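Local coordinates for protein 2-hydroxyhepta-2,4-diene-1,7-dioate isomerase (Mycobacterium marinum, PDB 3QDF) that probably acts as a metal-dependent isomerase or hydrolase of the fumarylacetoacetate hydrolase family, and binds zinc, at residues P187-L192 with R205-I210; V200-R205 with T234-G239; G122-V127 with I251-I256. All coordinates share one frame; numbering follows the deposited sequence.

In the fold
All three contacts lie in the fumarylacetoacetate hydrolase C-terminal region, with centres 10 to 11 Å apart. Interactions 1 and 2 share Arg205 and meet on neighbouring strands, where Leu192 N lies 2.6 Å from Ala204 O; each supplies one ligand, Glu191 or His203, to the same peripheral zinc. Interaction 1 reaches interaction 3 through Glu254, whose OE1 takes a 2.9 Å salt bridge from Arg205 NH1. Interaction 2 reaches it at Thr236 OG1, 2.8 Å from Gly122 O. Interaction 3 carries Glu123, a ligand of the other zinc, which lies about 20 Å from the first and is held by the acidic site formed with Glu121 and Asp152.

Interaction 1: residues P187-L192 with R205-I210; sequences PADLEL and RTSLMI. With ZN (zinc ion), chain C.
Glu191 and Arg205 face each other as an antiparallel non-hydrogen-bonded pair, their CA atoms 4.2 Å apart, and the ladder continues as Thr206 N donates to Leu190 O at 2.8 Å. The hydroxyl of Thr206 then works in both directions: OG1 donates to Pro187 O at 2.7 Å, from above that carbonyl's plane, and accepts Leu190 N at 2.8 Å in an almost straight bond (175° at the hydrogen). A chi1 of 61°, placing OG1 between the backbone N and carbonyl carbon, turns it toward Pro187 and Leu190. Asp189 and Arg205 form a salt bridge, OD1 to NE at 2.8 Å, with the carboxylate and guanidinium planes 77° apart. OD1 lies in the guanidinium plane, yet NE meets it from above the carboxylate; Ser207 OG, 2.7 Å from OD1, donates from the opposite face. Arg205 NH1 bonds to Asp189 O at 3.0 Å and forms a salt bridge with Glu254, while NH2 lies against Glu191 CB. Glu191 OE1 binds zinc at 2.1 Å, with His203 as the other ligand residue of this chain. Two donors on OD1, and NE and NH1 gripping separate atoms of Asp189, would restrict rotation of both charged groups.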
ATOM      1  N   PRO A 187      10.293   6.331   7.651  1.00 26.89           N
ATOM      2  CA  PRO A 187       8.855   6.269   7.949  1.00 25.72           C
ATOM      3  C   PRO A 187       8.422   6.900   9.260  1.00 25.87           C
ATOM      4  O   PRO A 187       7.226   6.884   9.555  1.00 25.43           O
ATOM      5  CB  PRO A 187       8.585   4.759   8.052  1.00 24.37           C
ATOM      6  CG  PRO A 187       9.871   4.209   8.589  1.00 25.42           C
ATOM      7  CD  PRO A 187      10.968   5.039   7.927  1.00 26.55           C
ATOM      8  N   ALA A 188       9.364   7.416  10.055  1.00 26.10           N
ATOM      9  CA  ALA A 188       9.060   7.788  11.447  1.00 26.55           C
ATOM     10  C   ALA A 188       8.094   8.960  11.599  1.00 27.06           C
ATOM     11  O   ALA A 188       7.339   9.018  12.568  1.00 27.06           O
ATOM     12  CB  ALA A 188      10.367   8.069  12.249  1.00 27.85           C
ATOM     13  N   ASP A 189       8.149   9.912  10.669  1.00 27.46           N
ATOM     14  CA  ASP A 189       7.352  11.128  10.803  1.00 27.92           C
ATOM     15  C   ASP A 189       6.934  11.708   9.465  1.00 27.70           C
ATOM     16  O   ASP A 189       7.391  12.780   9.071  1.00 28.33           O
ATOM     17  CB  ASP A 189       8.108  12.190  11.604  1.00 29.61           C
ATOM     18  CG  ASP A 189       7.228  13.371  11.969  1.00 30.56           C
ATOM     19  OD1 ASP A 189       5.997  13.201  12.001  1.00 30.89           O
ATOM     20  OD2 ASP A 189       7.769  14.469  12.211  1.00 33.82           O
ATOM     21  N   LEU A 190       6.046  11.009   8.776  1.00 26.31           N
ATOM     22  CA  LEU A 190       5.614  11.448   7.464  1.00 26.24           C
ATOM     23  C   LEU A 190       4.150  11.794   7.527  1.00 26.85           C
ATOM     24  O   LEU A 190       3.379  11.102   8.191  1.00 26.12           O
ATOM     25  CB  LEU A 190       5.792  10.316   6.454  1.00 24.95           C
ATOM     26  CG  LEU A 190       7.180   9.756   6.192  1.00 24.39           C
ATOM     27  CD1 LEU A 190       7.056   8.587   5.178  1.00 21.40           C
ATOM     28  CD2 LEU A 190       8.140  10.851   5.696  1.00 24.35           C
ATOM     29  N   GLU A 191       3.755  12.846   6.812  1.00 27.60           N
ATOM     30  CA  GLU A 191       2.339  13.179   6.741  1.00 28.07           C
ATOM     31  C   GLU A 191       1.572  12.166   5.894  1.00 26.50           C
ATOM     32  O   GLU A 191       2.064  11.717   4.868  1.00 25.35           O
ATOM     33  CB  GLU A 191       2.108  14.565   6.151  1.00 29.21           C
ATOM     34  CG  GLU A 191       0.623  14.901   6.172  1.00 32.85           C
ATOM     35  CD  GLU A 191       0.295  16.225   5.543  1.00 37.98           C
ATOM     36  OE1 GLU A 191       0.447  17.239   6.239  1.00 39.27           O
ATOM     37  OE2 GLU A 191      -0.134  16.240   4.362  1.00 41.67           O
ATOM     38  N   LEU A 192       0.351  11.843   6.319  1.00 25.91           N
ATOM     39  CA  LEU A 192      -0.576  11.070   5.502  1.00 25.44           C
ATOM     40  C   LEU A 192      -1.898  11.835   5.352  1.00 26.44           C
ATOM     41  O   LEU A 192      -2.493  12.278   6.340  1.00 27.62           O
ATOM     42  CB  LEU A 192      -0.804   9.679   6.115  1.00 23.68           C
ATOM     43  CG  LEU A 192      -1.781   8.687   5.486  1.00 24.45           C
ATOM     44  CD1 LEU A 192      -1.562   7.291   6.112  1.00 23.66           C
ATOM     45  CD2 LEU A 192      -3.256   9.122   5.635  1.00 22.68           C
ATOM     46  N   ARG A 205       0.132  12.426  10.911  1.00 28.62           N
ATOM     47  CA  ARG A 205       1.527  12.048  10.669  1.00 28.30           C
ATOM     48  C   ARG A 205       1.782  10.653  11.234  1.00 27.62           C
ATOM     49  O   ARG A 205       1.201  10.279  12.260  1.00 27.79           O
ATOM     50  CB  ARG A 205       2.491  13.073  11.279  1.00 29.19           C
ATOM     51  CG  ARG A 205       2.215  14.520  10.873  1.00 30.82           C
ATOM     52  CD  ARG A 205       3.358  15.438  11.300  1.00 31.51           C
ATOM     53  NE  ARG A 205       4.560  15.157  10.514  1.00 30.87           N
ATOM     54  CZ  ARG A 205       4.801  15.642   9.296  1.00 33.23           C
ATOM     55  NH1 ARG A 205       5.920  15.308   8.651  1.00 31.24           N
ATOM     56  NH2 ARG A 205       3.928  16.457   8.709  1.00 33.42           N
ATOM     57  N   THR A 206       2.642   9.892  10.565  1.00 26.61           N
ATOM     58  CA  THR A 206       3.003   8.552  11.014  1.00 26.48           C
ATOM     59  C   THR A 206       3.696   8.563  12.388  1.00 28.24           C
ATOM     60  O   THR A 206       3.806   7.519  13.021  1.00 27.82           O
ATOM     61  CB  THR A 206       3.895   7.824   9.984  1.00 25.67           C
ATOM     62  OG1 THR A 206       5.115   8.559   9.798  1.00 26.86           O
ATOM     63  CG2 THR A 206       3.160   7.692   8.636  1.00 23.63           C
ATOM     64  N   SER A 207       4.131   9.742  12.862  1.00 29.22           N
ATOM     65  CA  SER A 207       4.711   9.858  14.202  1.00 30.70           C
ATOM     66  C   SER A 207       3.661   9.623  15.296  1.00 31.25           C
ATOM     67  O   SER A 207       4.003   9.494  16.474  1.00 31.91           O
ATOM     68  CB  SER A 207       5.410  11.209  14.410  1.00 31.74           C
ATOM     69  OG  SER A 207       4.562  12.288  14.057  1.00 33.36           O
ATOM     70  N   LEU A 208       2.393   9.555  14.895  1.00 31.04           N
ATOM     71  CA  LEU A 208       1.301   9.246  15.827  1.00 31.57           C
ATOM     72  C   LEU A 208       0.977   7.753  15.914  1.00 30.35           C
ATOM     73  O   LEU A 208       0.027   7.363  16.609  1.00 30.96           O
ATOM     74  CB  LEU A 208       0.043  10.043  15.463  1.00 32.39           C
ATOM     75  CG  LEU A 208       0.112  11.577  15.570  1.00 35.26           C
ATOM     76  CD1 LEU A 208      -1.145  12.187  14.956  1.00 36.96           C
ATOM     77  CD2 LEU A 208       0.279  12.065  17.027  1.00 36.98           C
ATOM     78  N   MET A 209       1.740   6.918  15.206  1.00 28.70           N
ATOM     79  CA  MET A 209       1.579   5.460  15.317  1.00 27.46           C
ATOM     80  C   MET A 209       1.913   4.982  16.717  1.00 27.19           C
ATOM     81  O   MET A 209       2.935   5.381  17.284  1.00 27.96           O
ATOM     82  CB  MET A 209       2.435   4.709  14.288  1.00 26.32           C
ATOM     83  CG  MET A 209       1.930   4.864  12.853  1.00 27.48           C
ATOM     84  SD  MET A 209       3.135   4.392  11.577  1.00 32.30           S
ATOM     85  CE  MET A 209       3.146   2.620  11.788  1.00 25.94           C
ATOM     86  N   ILE A 210       1.044   4.129  17.258  1.00 26.65           N
ATOM     87  CA  ILE A 210       1.226   3.511  18.570  1.00 27.12           C
ATOM     88  C   ILE A 210       2.430   2.552  18.498  1.00 26.98           C
ATOM     89  O   ILE A 210       3.344   2.635  19.304  1.00 28.23           O
ATOM     90  CB  ILE A 210      -0.096   2.797  19.034  1.00 27.27           C
ATOM     91  CG1 ILE A 210      -1.224   3.834  19.204  1.00 27.37           C
ATOM     92  CG2 ILE A 210       0.113   2.003  20.327  1.00 27.83           C
ATOM     93  CD1 ILE A 210      -2.635   3.223  19.208  1.00 26.03           C
TER
HETATM   94 ZN    ZN C 267      -1.018  18.584   5.447  1.00 36.98          ZN

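Interaction 2: residues V200-R205 with T234-G239; sequences VKQHAR and TGTPAG. With ZN (zinc ion), chain C.
Gly239 and Lys201 meet through bare backbone: Gly239 CA lies 3.3 Å from Lys201 O in a CA-H...O contact, an approach that suits a residue without a side chain, since a CB would point at this oxygen. Lys201 and Gln202 form a classic beta bulge opposite Thr194. A water bridges the two backbones nearby, accepting from His203 N at 2.8 Å and donating to Ala238 O at 2.6 Å. Gln202 makes the main side-chain grip. Its side chain crosses that of Thr236 at about a right angle, and NE2 donates to Thr236 OG1 at 2.7 Å, nearly straight (169°) and in the amide plane. The same nitrogen makes a weak bond to Pro237 O at 2.8 Å, bent to 126°. OE1 accepts from Gly122 N and Thr194 OG1, partners that fix which end of the amide faces the loop. Ala204 CB rests on Pro237 CB at 3.7 Å. His203 points away from the loop, and its NE2 coordinates zinc at 2.1 Å. The contact joins strand 199-205, outermost in its sheet within this chain and paired with strand 191-196, to the loop between strands 231-233 and 241-242, with Thr236 also touching Glu121 and Glu123 of strand 118-128.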
ATOM      1  N   VAL A 200     -10.575  16.629   2.118  1.00 32.48           N
ATOM      2  CA  VAL A 200      -9.675  15.967   3.073  1.00 31.13           C
ATOM      3  C   VAL A 200     -10.452  15.299   4.219  1.00 31.19           C
ATOM      4  O   VAL A 200     -11.265  15.952   4.906  1.00 32.31           O
ATOM      5  CB  VAL A 200      -8.611  16.944   3.639  1.00 31.73           C
ATOM      6  CG1 VAL A 200      -7.811  16.280   4.764  1.00 30.32           C
ATOM      7  CG2 VAL A 200      -7.671  17.446   2.516  1.00 30.87           C
ATOM      8  N   LYS A 201     -10.191  14.004   4.410  1.00 29.45           N
ATOM      9  CA  LYS A 201     -10.877  13.174   5.409  1.00 29.38           C
ATOM     10  C   LYS A 201      -9.944  12.697   6.505  1.00 28.56           C
ATOM     11  O   LYS A 201     -10.336  12.640   7.664  1.00 28.90           O
ATOM     12  CB  LYS A 201     -11.548  11.957   4.752  1.00 28.62           C
ATOM     13  CG  LYS A 201     -12.576  12.297   3.673  1.00 29.63           C
ATOM     14  CD  LYS A 201     -13.747  13.096   4.218  1.00 31.72           C
ATOM     15  CE  LYS A 201     -14.676  13.525   3.102  1.00 33.54           C
ATOM     16  NZ  LYS A 201     -15.686  14.480   3.631  1.00 36.66           N
ATOM     17  N   GLN A 202      -8.724  12.319   6.120  1.00 26.81           N
ATOM     18  CA  GLN A 202      -7.686  11.950   7.065  1.00 26.41           C
ATOM     19  C   GLN A 202      -6.541  12.910   6.864  1.00 26.79           C
ATOM     20  O   GLN A 202      -6.209  13.273   5.726  1.00 26.94           O
ATOM     21  CB  GLN A 202      -7.182  10.519   6.824  1.00 24.85           C
ATOM     22  CG  GLN A 202      -8.281   9.482   6.898  1.00 24.77           C
ATOM     23  CD  GLN A 202      -7.745   8.071   6.821  1.00 23.12           C
ATOM     24  OE1 GLN A 202      -7.326   7.602   5.754  1.00 21.02           O
ATOM     25  NE2 GLN A 202      -7.777   7.373   7.949  1.00 22.00           N
ATOM     26  N   HIS A 203      -5.921  13.309   7.965  1.00 27.23           N
ATOM     27  CA  HIS A 203      -4.820  14.258   7.907  1.00 28.02           C
ATOM     28  C   HIS A 203      -4.013  14.093   9.173  1.00 28.18           C
ATOM     29  O   HIS A 203      -4.367  14.649  10.210  1.00 28.85           O
ATOM     30  CB  HIS A 203      -5.376  15.680   7.771  1.00 29.55           C
ATOM     31  CG  HIS A 203      -4.400  16.676   7.230  1.00 29.73           C
ATOM     32  ND1 HIS A 203      -4.630  18.031   7.284  1.00 32.49           N
ATOM     33  CD2 HIS A 203      -3.188  16.525   6.644  1.00 29.31           C
ATOM     34  CE1 HIS A 203      -3.611  18.676   6.737  1.00 32.54           C
ATOM     35  NE2 HIS A 203      -2.719  17.785   6.343  1.00 30.32           N
ATOM     36  N   ALA A 204      -2.944  13.299   9.095  1.00 27.42           N
ATOM     37  CA  ALA A 204      -2.146  12.982  10.282  1.00 28.23           C
ATOM     38  C   ALA A 204      -0.727  12.583   9.914  1.00 27.63           C
ATOM     39  O   ALA A 204      -0.404  12.441   8.744  1.00 27.89           O
ATOM     40  CB  ALA A 204      -2.830  11.869  11.106  1.00 27.42           C
ATOM     41  N   ARG A 205       0.132  12.426  10.911  1.00 28.62           N
ATOM     42  CA  ARG A 205       1.527  12.048  10.669  1.00 28.30           C
ATOM     43  C   ARG A 205       1.782  10.653  11.234  1.00 27.62           C
ATOM     44  O   ARG A 205       1.201  10.279  12.260  1.00 27.79           O
ATOM     45  CB  ARG A 205       2.491  13.073  11.279  1.00 29.19           C
ATOM     46  CG  ARG A 205       2.215  14.520  10.873  1.00 30.82           C
ATOM     47  CD  ARG A 205       3.358  15.438  11.300  1.00 31.51           C
ATOM     48  NE  ARG A 205       4.560  15.157  10.514  1.00 30.87           N
ATOM     49  CZ  ARG A 205       4.801  15.642   9.296  1.00 33.23           C
ATOM     50  NH1 ARG A 205       5.920  15.308   8.651  1.00 31.24           N
ATOM     51  NH2 ARG A 205       3.928  16.457   8.709  1.00 33.42           N
ATOM     52  N   THR A 234       0.091  -0.660   8.032  1.00 17.71           N
ATOM     53  CA  THR A 234       0.458  -0.297   9.403  1.00 17.46           C
ATOM     54  C   THR A 234      -0.625   0.426  10.219  1.00 18.89           C
ATOM     55  O   THR A 234      -0.352   0.926  11.320  1.00 19.58           O
ATOM     56  CB  THR A 234       1.743   0.521   9.426  1.00 18.12           C
ATOM     57  OG1 THR A 234       1.513   1.797   8.818  1.00 18.36           O
ATOM     58  CG2 THR A 234       2.869  -0.218   8.669  1.00 16.26           C
ATOM     59  N   GLY A 235      -1.848   0.461   9.689  1.00 19.01           N
ATOM     60  CA  GLY A 235      -2.993   1.025  10.422  1.00 19.87           C
ATOM     61  C   GLY A 235      -3.355   2.370   9.831  1.00 20.67           C
ATOM     62  O   GLY A 235      -2.576   2.947   9.073  1.00 20.20           O
ATOM     63  N   THR A 236      -4.549   2.851  10.158  1.00 21.43           N
ATOM     64  CA  THR A 236      -5.057   4.081   9.597  1.00 22.32           C
ATOM     65  C   THR A 236      -5.326   5.106  10.714  1.00 24.64           C
ATOM     66  O   THR A 236      -5.760   4.727  11.833  1.00 25.05           O
ATOM     67  CB  THR A 236      -6.351   3.811   8.759  1.00 22.16           C
ATOM     68  OG1 THR A 236      -6.594   4.904   7.857  1.00 21.91           O
ATOM     69  CG2 THR A 236      -7.589   3.614   9.668  1.00 21.35           C
ATOM     70  N   PRO A 237      -5.066   6.409  10.433  1.00 25.64           N
ATOM     71  CA  PRO A 237      -5.440   7.475  11.379  1.00 26.54           C
ATOM     72  C   PRO A 237      -6.936   7.748  11.475  1.00 26.88           C
ATOM     73  O   PRO A 237      -7.744   7.122  10.771  1.00 25.43           O
ATOM     74  CB  PRO A 237      -4.726   8.725  10.829  1.00 27.04           C
ATOM     75  CG  PRO A 237      -4.398   8.394   9.402  1.00 26.55           C
ATOM     76  CD  PRO A 237      -4.242   6.919   9.313  1.00 25.24           C
ATOM     77  N   ALA A 238      -7.289   8.705  12.341  1.00 28.07           N
ATOM     78  CA  ALA A 238      -8.670   9.172  12.466  1.00 28.73           C
ATOM     79  C   ALA A 238      -9.200   9.669  11.096  1.00 28.62           C
ATOM     80  O   ALA A 238      -8.422  10.064  10.198  1.00 27.55           O
ATOM     81  CB  ALA A 238      -8.754  10.287  13.532  1.00 30.22           C
ATOM     82  N   GLY A 239     -10.516   9.631  10.943  1.00 29.32           N
ATOM     83  CA  GLY A 239     -11.181  10.224   9.787  1.00 29.42           C
ATOM     84  C   GLY A 239     -11.637   9.236   8.736  1.00 28.79           C
ATOM     85  O   GLY A 239     -12.004   9.646   7.615  1.00 28.92           O
TER
HETATM   86 ZN    ZN C 267      -1.018  18.584   5.447  1.00 36.98          ZN
HETATM   87  O   HOH W   1      -6.729  12.093  10.316  1.00 17.83           O

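Interaction 3: residues G122-V127 with I251-I256; sequences GELAIV and ITIEGI. With ZN (zinc ion), chain B.
Ile253 meets Leu124 because its CG1 stands anti to the carbonyl carbon (chi1 -58°) and the chain then runs straight on to CD1, which ends 3.6 Å from Leu124 CA. Leu124, with CG anti to its backbone N (chi1 172°), starts off to one side of the contact but bends its end back, so that CD1 lies 3.8 Å from Ile256 CD1. Leu124 crosses both isoleucines at about a right angle: Ile253 is applied to the root of the leucine, near CA and CB, and Ile256 to one methyl at its end. Ile256 is placed for this by a turn in which its N donates to Ile253 O at 3.0 Å.

At the other end Ile251 is laid over Gly122. Three of its carbons, CG1, CG2 and CD1, cover one side of Gly122 CA, with CD1 nearest at 3.7 Å; the glycine offers only backbone to pack against, consistent with the close local approach of Ile251. The axes of the short segments come within 7.5 Å, with N-to-C directions 40° apart. The contact is wholly buried and apolar, made by isoleucine side chains packed on the backbone of 122-124 and on Leu124.

Glu123, between Gly122 and Leu124, points away from the isoleucines. Its OE2 binds zinc at 2.0 Å, while OE1 accepts from Gly235 N and, at 2.6 Å, from a water that is itself a zinc ligand. The carboxylate is therefore oriented by metal, backbone and water together. Glu121 and Asp152 complete the acidic protein ligands. The Glu-Glu-Asp metal site on the side away from this packed face is characteristic of the fumarylacetoacetate hydrolase family; here the strand that carries Glu123 is backed by strand 248-253 of a second sheet.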
ATOM      1  N   GLY A 122      -6.618   4.991   4.610  1.00 21.61           N
ATOM      2  CA  GLY A 122      -5.277   5.313   4.104  1.00 20.37           C
ATOM      3  C   GLY A 122      -4.230   4.847   5.081  1.00 19.97           C
ATOM      4  O   GLY A 122      -4.345   5.118   6.276  1.00 19.70           O
ATOM      5  N   GLU A 123      -3.208   4.138   4.579  1.00 19.24           N
ATOM      6  CA  GLU A 123      -2.176   3.558   5.440  1.00 18.61           C
ATOM      7  C   GLU A 123      -0.800   3.553   4.798  1.00 18.83           C
ATOM      8  O   GLU A 123      -0.646   3.279   3.585  1.00 18.23           O
ATOM      9  CB  GLU A 123      -2.536   2.111   5.825  1.00 18.27           C
ATOM     10  CG  GLU A 123      -3.981   1.956   6.263  1.00 17.00           C
ATOM     11  CD  GLU A 123      -4.280   0.728   7.096  1.00 18.96           C
ATOM     12  OE1 GLU A 123      -3.380  -0.123   7.375  1.00 19.68           O
ATOM     13  OE2 GLU A 123      -5.467   0.615   7.464  1.00 18.84           O
ATOM     14  N   LEU A 124       0.210   3.811   5.627  1.00 19.01           N
ATOM     15  CA  LEU A 124       1.589   3.558   5.236  1.00 18.61           C
ATOM     16  C   LEU A 124       1.790   2.047   5.080  1.00 17.92           C
ATOM     17  O   LEU A 124       1.411   1.263   5.948  1.00 17.66           O
ATOM     18  CB  LEU A 124       2.545   4.119   6.287  1.00 19.17           C
ATOM     19  CG  LEU A 124       4.020   3.766   6.107  1.00 20.43           C
ATOM     20  CD1 LEU A 124       4.632   4.609   4.962  1.00 20.83           C
ATOM     21  CD2 LEU A 124       4.807   3.928   7.444  1.00 18.69           C
ATOM     22  N   ALA A 125       2.393   1.642   3.972  1.00 17.52           N
ATOM     23  CA  ALA A 125       2.656   0.239   3.754  1.00 17.93           C
ATOM     24  C   ALA A 125       4.158  -0.053   3.746  1.00 18.00           C
ATOM     25  O   ALA A 125       4.950   0.680   3.133  1.00 18.18           O
ATOM     26  CB  ALA A 125       2.024  -0.208   2.462  1.00 16.69           C
ATOM     27  N   ILE A 126       4.517  -1.146   4.409  1.00 18.34           N
ATOM     28  CA  ILE A 126       5.875  -1.672   4.411  1.00 18.22           C
ATOM     29  C   ILE A 126       5.968  -2.754   3.351  1.00 18.38           C
ATOM     30  O   ILE A 126       5.078  -3.608   3.262  1.00 18.21           O
ATOM     31  CB  ILE A 126       6.198  -2.345   5.750  1.00 18.88           C
ATOM     32  CG1 ILE A 126       5.994  -1.373   6.914  1.00 18.30           C
ATOM     33  CG2 ILE A 126       7.639  -2.909   5.758  1.00 18.61           C
ATOM     34  CD1 ILE A 126       5.895  -2.081   8.293  1.00 15.59           C
ATOM     35  N   VAL A 127       7.026  -2.720   2.538  1.00 17.65           N
ATOM     36  CA  VAL A 127       7.313  -3.849   1.654  1.00 17.08           C
ATOM     37  C   VAL A 127       8.586  -4.548   2.131  1.00 17.65           C
ATOM     38  O   VAL A 127       9.640  -3.902   2.296  1.00 17.81           O
ATOM     39  CB  VAL A 127       7.435  -3.405   0.177  1.00 17.49           C
ATOM     40  CG1 VAL A 127       7.628  -4.617  -0.713  1.00 16.58           C
ATOM     41  CG2 VAL A 127       6.154  -2.647  -0.228  1.00 16.21           C
ATOM     42  N   ILE A 251      -4.925   8.896  -1.493  1.00 24.32           N
ATOM     43  CA  ILE A 251      -4.137   8.900  -0.269  1.00 23.43           C
ATOM     44  C   ILE A 251      -2.738   9.373  -0.654  1.00 23.19           C
ATOM     45  O   ILE A 251      -2.097   8.804  -1.566  1.00 22.63           O
ATOM     46  CB  ILE A 251      -4.062   7.472   0.350  1.00 22.28           C
ATOM     47  CG1 ILE A 251      -5.469   6.901   0.576  1.00 22.80           C
ATOM     48  CG2 ILE A 251      -3.247   7.444   1.642  1.00 21.19           C
ATOM     49  CD1 ILE A 251      -5.546   5.339   0.366  1.00 17.77           C
ATOM     50  N   THR A 252      -2.267  10.416   0.029  1.00 23.09           N
ATOM     51  CA  THR A 252      -0.931  10.947  -0.203  1.00 22.62           C
ATOM     52  C   THR A 252      -0.092  10.750   1.051  1.00 22.18           C
ATOM     53  O   THR A 252      -0.524  11.096   2.165  1.00 22.76           O
ATOM     54  CB  THR A 252      -0.983  12.468  -0.562  1.00 24.26           C
ATOM     55  OG1 THR A 252      -1.718  12.636  -1.772  1.00 25.25           O
ATOM     56  CG2 THR A 252       0.440  13.065  -0.758  1.00 22.45           C
ATOM     57  N   ILE A 253       1.095  10.180   0.874  1.00 20.89           N
ATOM     58  CA  ILE A 253       2.060  10.136   1.940  1.00 20.83           C
ATOM     59  C   ILE A 253       3.310  10.905   1.539  1.00 21.35           C
ATOM     60  O   ILE A 253       3.862  10.695   0.468  1.00 20.80           O
ATOM     61  CB  ILE A 253       2.397   8.698   2.377  1.00 20.18           C
ATOM     62  CG1 ILE A 253       1.115   7.986   2.826  1.00 17.66           C
ATOM     63  CG2 ILE A 253       3.456   8.723   3.544  1.00 19.88           C
ATOM     64  CD1 ILE A 253       1.323   6.503   3.246  1.00 18.19           C
ATOM     65  N   GLU A 254       3.707  11.828   2.409  1.00 22.72           N
ATOM     66  CA  GLU A 254       4.925  12.615   2.247  1.00 23.93           C
ATOM     67  C   GLU A 254       6.155  11.721   1.972  1.00 23.52           C
ATOM     68  O   GLU A 254       6.352  10.707   2.631  1.00 22.80           O
ATOM     69  CB  GLU A 254       5.132  13.448   3.508  1.00 24.97           C
ATOM     70  CG  GLU A 254       6.418  14.300   3.553  1.00 27.62           C
ATOM     71  CD  GLU A 254       6.565  14.999   4.902  1.00 30.03           C
ATOM     72  OE1 GLU A 254       5.797  14.672   5.828  1.00 29.32           O
ATOM     73  OE2 GLU A 254       7.436  15.881   5.044  1.00 33.82           O
ATOM     74  N   GLY A 255       6.953  12.096   0.975  1.00 24.05           N
ATOM     75  CA  GLY A 255       8.125  11.340   0.590  1.00 23.90           C
ATOM     76  C   GLY A 255       7.821  10.139  -0.283  1.00 23.64           C
ATOM     77  O   GLY A 255       8.737   9.444  -0.706  1.00 23.28           O
ATOM     78  N   ILE A 256       6.539   9.881  -0.554  1.00 23.31           N
ATOM     79  CA  ILE A 256       6.156   8.711  -1.357  1.00 22.48           C
ATOM     80  C   ILE A 256       5.414   9.152  -2.616  1.00 22.62           C
ATOM     81  O   ILE A 256       5.923   9.008  -3.727  1.00 22.54           O
ATOM     82  CB  ILE A 256       5.296   7.695  -0.545  1.00 21.81           C
ATOM     83  CG1 ILE A 256       6.018   7.307   0.763  1.00 22.98           C
ATOM     84  CG2 ILE A 256       4.947   6.468  -1.422  1.00 20.90           C
ATOM     85  CD1 ILE A 256       5.394   6.169   1.548  1.00 20.65           C
TER
HETATM   86 ZN    ZN B 266      -6.474  -0.882   8.363  1.00 29.07          ZN
HETATM   87  O   HOH W   2      -4.533  -2.036   8.644  1.00 18.69           O